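Local coordinates for PilO protein (Pseudomonas aeruginosa, PDB 5UVR) that helps build the inner-membrane alignment subcomplex of the type IV pilus system, pairing with PilN to support pilus assembly and twitching motility, at residues S15-L25 and P37-D48. Sequence-based numbering, arbitrary orientation.
Sequences SGLEFEEIKLL and PIQISVVGGYHD
Val42 CG2 sits over one face of the Phe19 ring, 4.2 Å from its centroid and 13° off the normal, which meets the geometry of a CH-pi contact. Val42 chi1 of 58° puts CG1 between the backbone N and the carbonyl carbon and leaves CG2 anti to N, where it meets both Phe19 and Leu17. Val42 CG2 also lies 3.4 Å from Leu17 CB, tighter than ordinary carbon packing. Ile40 CD1 approaches the ring's edge, near its plane. Farther along the sheet face that carries Phe19 and Val42, Ile22 CG2 and Ile38 CG2 run side by side at 3.9 Å; Leu5 of helix 4-10 touches Ile22, while Leu49 and Phe52 of helix 46-57 pack on Leu17.

At the bulge, Glu20 points toward the partner strand and its side chain crosses Val43, which belongs to the other face; Glu20 OE2 lies 3.5 Å from Val43 CG2, and the carboxylate forms a salt bridge to Arg82. The pairing slips by one residue here: Ser41 O accepts both Glu20 N (2.9 Å) and Glu21 N (3.3 Å) from the same side of its carbonyl plane, a classic beta bulge. Beyond the strand ends, one water bridges Gly16 O, Gly45 N and Asp48 OD2. Strands 18-24 and 38-44, antiparallel at 156°, thus form a bulged pair under two helices, consistent with the modified ferredoxin fold of PilO's core region.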
loop_
_atom_site.group_PDB
_atom_site.type_symbol
_atom_site.label_atom_id
_atom_site.label_comp_id
_atom_site.label_asym_id
_atom_site.label_seq_id
_atom_site.Cartn_x
_atom_site.Cartn_y
_atom_site.Cartn_z
ATOM N N SER A 15 0.759 8.060 9.970
ATOM C CA SER A 15 1.315 9.072 10.860
ATOM C C SER A 15 2.781 8.779 11.153
ATOM O O SER A 15 3.181 7.624 11.325
ATOM C CB SER A 15 0.518 9.126 12.165
ATOM O OG SER A 15 -0.876 9.134 11.897
ATOM N N GLY A 16 3.585 9.839 11.201
ATOM C CA GLY A 16 5.015 9.721 11.388
ATOM C C GLY A 16 5.795 9.343 10.150
ATOM O O GLY A 16 7.032 9.361 10.190
ATOM N N LEU A 17 5.121 9.017 9.053
ATOM C CA LEU A 17 5.781 8.526 7.858
ATOM C C LEU A 17 5.959 9.626 6.827
ATOM O O LEU A 17 5.133 10.532 6.703
ATOM C CB LEU A 17 4.988 7.381 7.228
ATOM C CG LEU A 17 4.832 6.166 8.123
ATOM C CD1 LEU A 17 4.036 5.101 7.378
ATOM C CD2 LEU A 17 6.192 5.650 8.520
ATOM N N GLU A 18 7.042 9.509 6.067
ATOM C CA GLU A 18 7.350 10.399 4.955
ATOM C C GLU A 18 7.115 9.613 3.673
ATOM O O GLU A 18 7.934 8.772 3.293
ATOM C CB GLU A 18 8.789 10.899 5.041
ATOM C CG GLU A 18 9.149 11.571 6.365
ATOM C CD GLU A 18 8.612 12.989 6.472
ATOM O OE1 GLU A 18 8.102 13.516 5.459
ATOM O OE2 GLU A 18 8.704 13.579 7.569
ATOM N N PHE A 19 5.995 9.877 3.007
ATOM C CA PHE A 19 5.773 9.262 1.706
ATOM C C PHE A 19 6.783 9.795 0.708
ATOM O O PHE A 19 7.069 10.998 0.672
ATOM C CB PHE A 19 4.350 9.517 1.229
ATOM C CG PHE A 19 3.337 8.683 1.943
ATOM C CD1 PHE A 19 3.056 7.395 1.507
ATOM C CD2 PHE A 19 2.699 9.160 3.071
ATOM C CE1 PHE A 19 2.135 6.614 2.171
ATOM C CE2 PHE A 19 1.768 8.380 3.744
ATOM C CZ PHE A 19 1.489 7.102 3.287
ATOM N N GLU A 20 7.377 8.883 -0.053
ATOM C CA GLU A 20 8.260 9.246 -1.147
ATOM C C GLU A 20 7.576 9.088 -2.491
ATOM O O GLU A 20 7.692 9.965 -3.344
ATOM C CB GLU A 20 9.537 8.399 -1.132
ATOM C CG GLU A 20 10.498 8.698 -0.010
ATOM C CD GLU A 20 11.821 7.977 -0.192
ATOM O OE1 GLU A 20 11.824 6.911 -0.854
ATOM O OE2 GLU A 20 12.847 8.477 0.317
ATOM N N GLU A 21 6.832 8.001 -2.693
ATOM C CA GLU A 21 6.207 7.786 -3.986
ATOM C C GLU A 21 4.911 7.018 -3.813
ATOM O O GLU A 21 4.862 6.032 -3.073
ATOM C CB GLU A 21 7.152 7.036 -4.924
ATOM C CG GLU A 21 6.592 6.809 -6.312
ATOM C CD GLU A 21 7.676 6.846 -7.368
ATOM O OE1 GLU A 21 8.720 7.491 -7.121
ATOM O OE2 GLU A 21 7.486 6.229 -8.439
ATOM N N ILE A 22 3.866 7.477 -4.494
ATOM C CA ILE A 22 2.606 6.755 -4.599
ATOM C C ILE A 22 2.300 6.642 -6.084
ATOM O O ILE A 22 2.193 7.659 -6.773
ATOM C CB ILE A 22 1.454 7.464 -3.869
ATOM C CG1 ILE A 22 1.810 7.703 -2.399
ATOM C CG2 ILE A 22 0.175 6.640 -3.989
ATOM C CD1 ILE A 22 0.763 8.484 -1.636
ATOM N N LYS A 23 2.179 5.420 -6.579
ATOM C CA LYS A 23 1.963 5.203 -8.005
ATOM C C LYS A 23 0.776 4.276 -8.171
ATOM O O LYS A 23 0.836 3.112 -7.762
ATOM C CB LYS A 23 3.217 4.626 -8.662
ATOM C CG LYS A 23 3.187 4.633 -10.172
ATOM C CD LYS A 23 4.459 4.028 -10.740
ATOM C CE LYS A 23 4.402 3.948 -12.257
ATOM N NZ LYS A 23 5.492 3.091 -12.796
ATOM N N LEU A 24 -0.304 4.795 -8.754
ATOM C CA LEU A 24 -1.487 4.002 -9.044
ATOM C C LEU A 24 -1.293 3.370 -10.411
ATOM O O LEU A 24 -1.162 4.083 -11.413
ATOM C CB LEU A 24 -2.750 4.866 -9.013
ATOM C CG LEU A 24 -3.219 5.436 -7.666
ATOM C CD1 LEU A 24 -2.398 6.637 -7.216
ATOM C CD2 LEU A 24 -4.698 5.790 -7.744
ATOM N N LEU A 25 -1.262 2.039 -10.452
ATOM C CA LEU A 25 -0.966 1.321 -11.675
ATOM C C LEU A 25 -2.251 1.013 -12.435
ATOM O O LEU A 25 -3.348 1.063 -11.875
ATOM C CB LEU A 25 -0.208 0.036 -11.349
ATOM C CG LEU A 25 1.072 0.257 -10.539
ATOM C CD1 LEU A 25 1.814 -1.053 -10.379
ATOM C CD2 LEU A 25 1.953 1.299 -11.206
ATOM N N PRO A 37 -3.902 -2.027 -8.518
ATOM C CA PRO A 37 -2.667 -1.994 -7.725
ATOM C C PRO A 37 -2.165 -0.586 -7.455
ATOM O O PRO A 37 -2.278 0.312 -8.285
ATOM C CB PRO A 37 -1.661 -2.739 -8.616
ATOM C CG PRO A 37 -2.391 -3.032 -9.928
ATOM C CD PRO A 37 -3.616 -2.189 -9.948
ATOM N N ILE A 38 -1.580 -0.410 -6.271
ATOM C CA ILE A 38 -0.933 0.848 -5.900
ATOM C C ILE A 38 0.437 0.527 -5.319
ATOM O O ILE A 38 0.541 -0.234 -4.350
ATOM C CB ILE A 38 -1.757 1.661 -4.886
ATOM C CG1 ILE A 38 -3.174 1.926 -5.401
ATOM C CG2 ILE A 38 -1.045 2.997 -4.583
ATOM C CD1 ILE A 38 -4.030 2.752 -4.437
ATOM N N GLN A 39 1.478 1.132 -5.890
ATOM C CA GLN A 39 2.850 0.935 -5.444
ATOM C C GLN A 39 3.234 2.097 -4.539
ATOM O O GLN A 39 3.020 3.260 -4.897
ATOM C CB GLN A 39 3.789 0.846 -6.649
ATOM C CG GLN A 39 5.254 0.744 -6.315
ATOM C CD GLN A 39 5.618 -0.594 -5.708
ATOM O OE1 GLN A 39 5.288 -1.646 -6.256
ATOM N NE2 GLN A 39 6.308 -0.562 -4.569
ATOM N N ILE A 40 3.756 1.804 -3.351
ATOM C CA ILE A 40 4.081 2.886 -2.430
ATOM C C ILE A 40 5.473 2.697 -1.843
ATOM O O ILE A 40 5.902 1.576 -1.543
ATOM C CB ILE A 40 3.031 3.048 -1.307
ATOM C CG1 ILE A 40 3.287 2.097 -0.152
ATOM C CG2 ILE A 40 1.616 2.891 -1.832
ATOM C CD1 ILE A 40 2.391 2.357 1.028
ATOM N N SER A 41 6.188 3.814 -1.706
ATOM C CA SER A 41 7.468 3.873 -1.020
ATOM C C SER A 41 7.332 4.877 0.108
ATOM O O SER A 41 6.861 5.996 -0.108
ATOM C CB SER A 41 8.598 4.297 -1.959
ATOM O OG SER A 41 8.940 3.254 -2.853
ATOM N N VAL A 42 7.726 4.486 1.311
ATOM C CA VAL A 42 7.505 5.348 2.462
ATOM C C VAL A 42 8.658 5.159 3.439
ATOM O O VAL A 42 9.261 4.083 3.507
ATOM C CB VAL A 42 6.120 5.054 3.074
ATOM C CG1 VAL A 42 6.016 3.592 3.485
ATOM C CG2 VAL A 42 5.820 5.975 4.218
ATOM N N VAL A 43 8.996 6.228 4.159
ATOM C CA VAL A 43 10.151 6.264 5.054
ATOM C C VAL A 43 9.687 6.543 6.477
ATOM O O VAL A 43 8.863 7.435 6.705
ATOM C CB VAL A 43 11.178 7.319 4.600
ATOM C CG1 VAL A 43 12.239 7.532 5.676
ATOM C CG2 VAL A 43 11.828 6.903 3.302
ATOM N N GLY A 44 10.233 5.796 7.435
ATOM C CA GLY A 44 9.885 6.001 8.831
ATOM C C GLY A 44 10.620 5.002 9.705
ATOM O O GLY A 44 11.411 4.187 9.225
ATOM N N GLY A 45 10.347 5.084 11.005
ATOM C CA GLY A 45 10.844 4.086 11.931
ATOM C C GLY A 45 10.031 2.803 11.875
ATOM O O GLY A 45 8.913 2.754 11.343
ATOM N N TYR A 46 10.597 1.738 12.442
ATOM C CA TYR A 46 9.892 0.450 12.453
ATOM C C TYR A 46 8.493 0.563 13.039
ATOM O O TYR A 46 7.538 -0.018 12.504
ATOM C CB TYR A 46 10.679 -0.585 13.256
ATOM C CG TYR A 46 11.932 -1.085 12.595
ATOM C CD1 TYR A 46 11.874 -1.983 11.535
ATOM C CD2 TYR A 46 13.180 -0.688 13.055
ATOM C CE1 TYR A 46 13.039 -2.442 10.935
ATOM C CE2 TYR A 46 14.334 -1.143 12.467
ATOM C CZ TYR A 46 14.261 -2.018 11.417
ATOM O OH TYR A 46 15.425 -2.461 10.838
ATOM N N HIS A 47 8.362 1.276 14.158
ATOM C CA HIS A 47 7.085 1.373 14.850
ATOM C C HIS A 47 6.031 2.033 13.969
ATOM O O HIS A 47 4.928 1.510 13.797
ATOM C CB HIS A 47 7.269 2.164 16.142
ATOM C CG HIS A 47 6.120 2.050 17.093
ATOM N ND1 HIS A 47 6.156 2.595 18.357
ATOM C CD2 HIS A 47 4.921 1.430 16.983
ATOM C CE1 HIS A 47 5.020 2.332 18.979
ATOM N NE2 HIS A 47 4.254 1.625 18.166
ATOM N N ASP A 48 6.349 3.204 13.417
ATOM C CA ASP A 48 5.368 3.885 12.576
ATOM C C ASP A 48 5.066 3.104 11.300
ATOM O O ASP A 48 3.927 3.117 10.814
ATOM C CB ASP A 48 5.878 5.290 12.258
ATOM C CG ASP A 48 5.915 6.179 13.478
ATOM O OD1 ASP A 48 4.953 6.166 14.281
ATOM O OD2 ASP A 48 6.917 6.895 13.648
HETATM O O HOH W 1 2.060 4.987 10.927
HETATM O O HOH W 2 8.574 7.196 11.589
#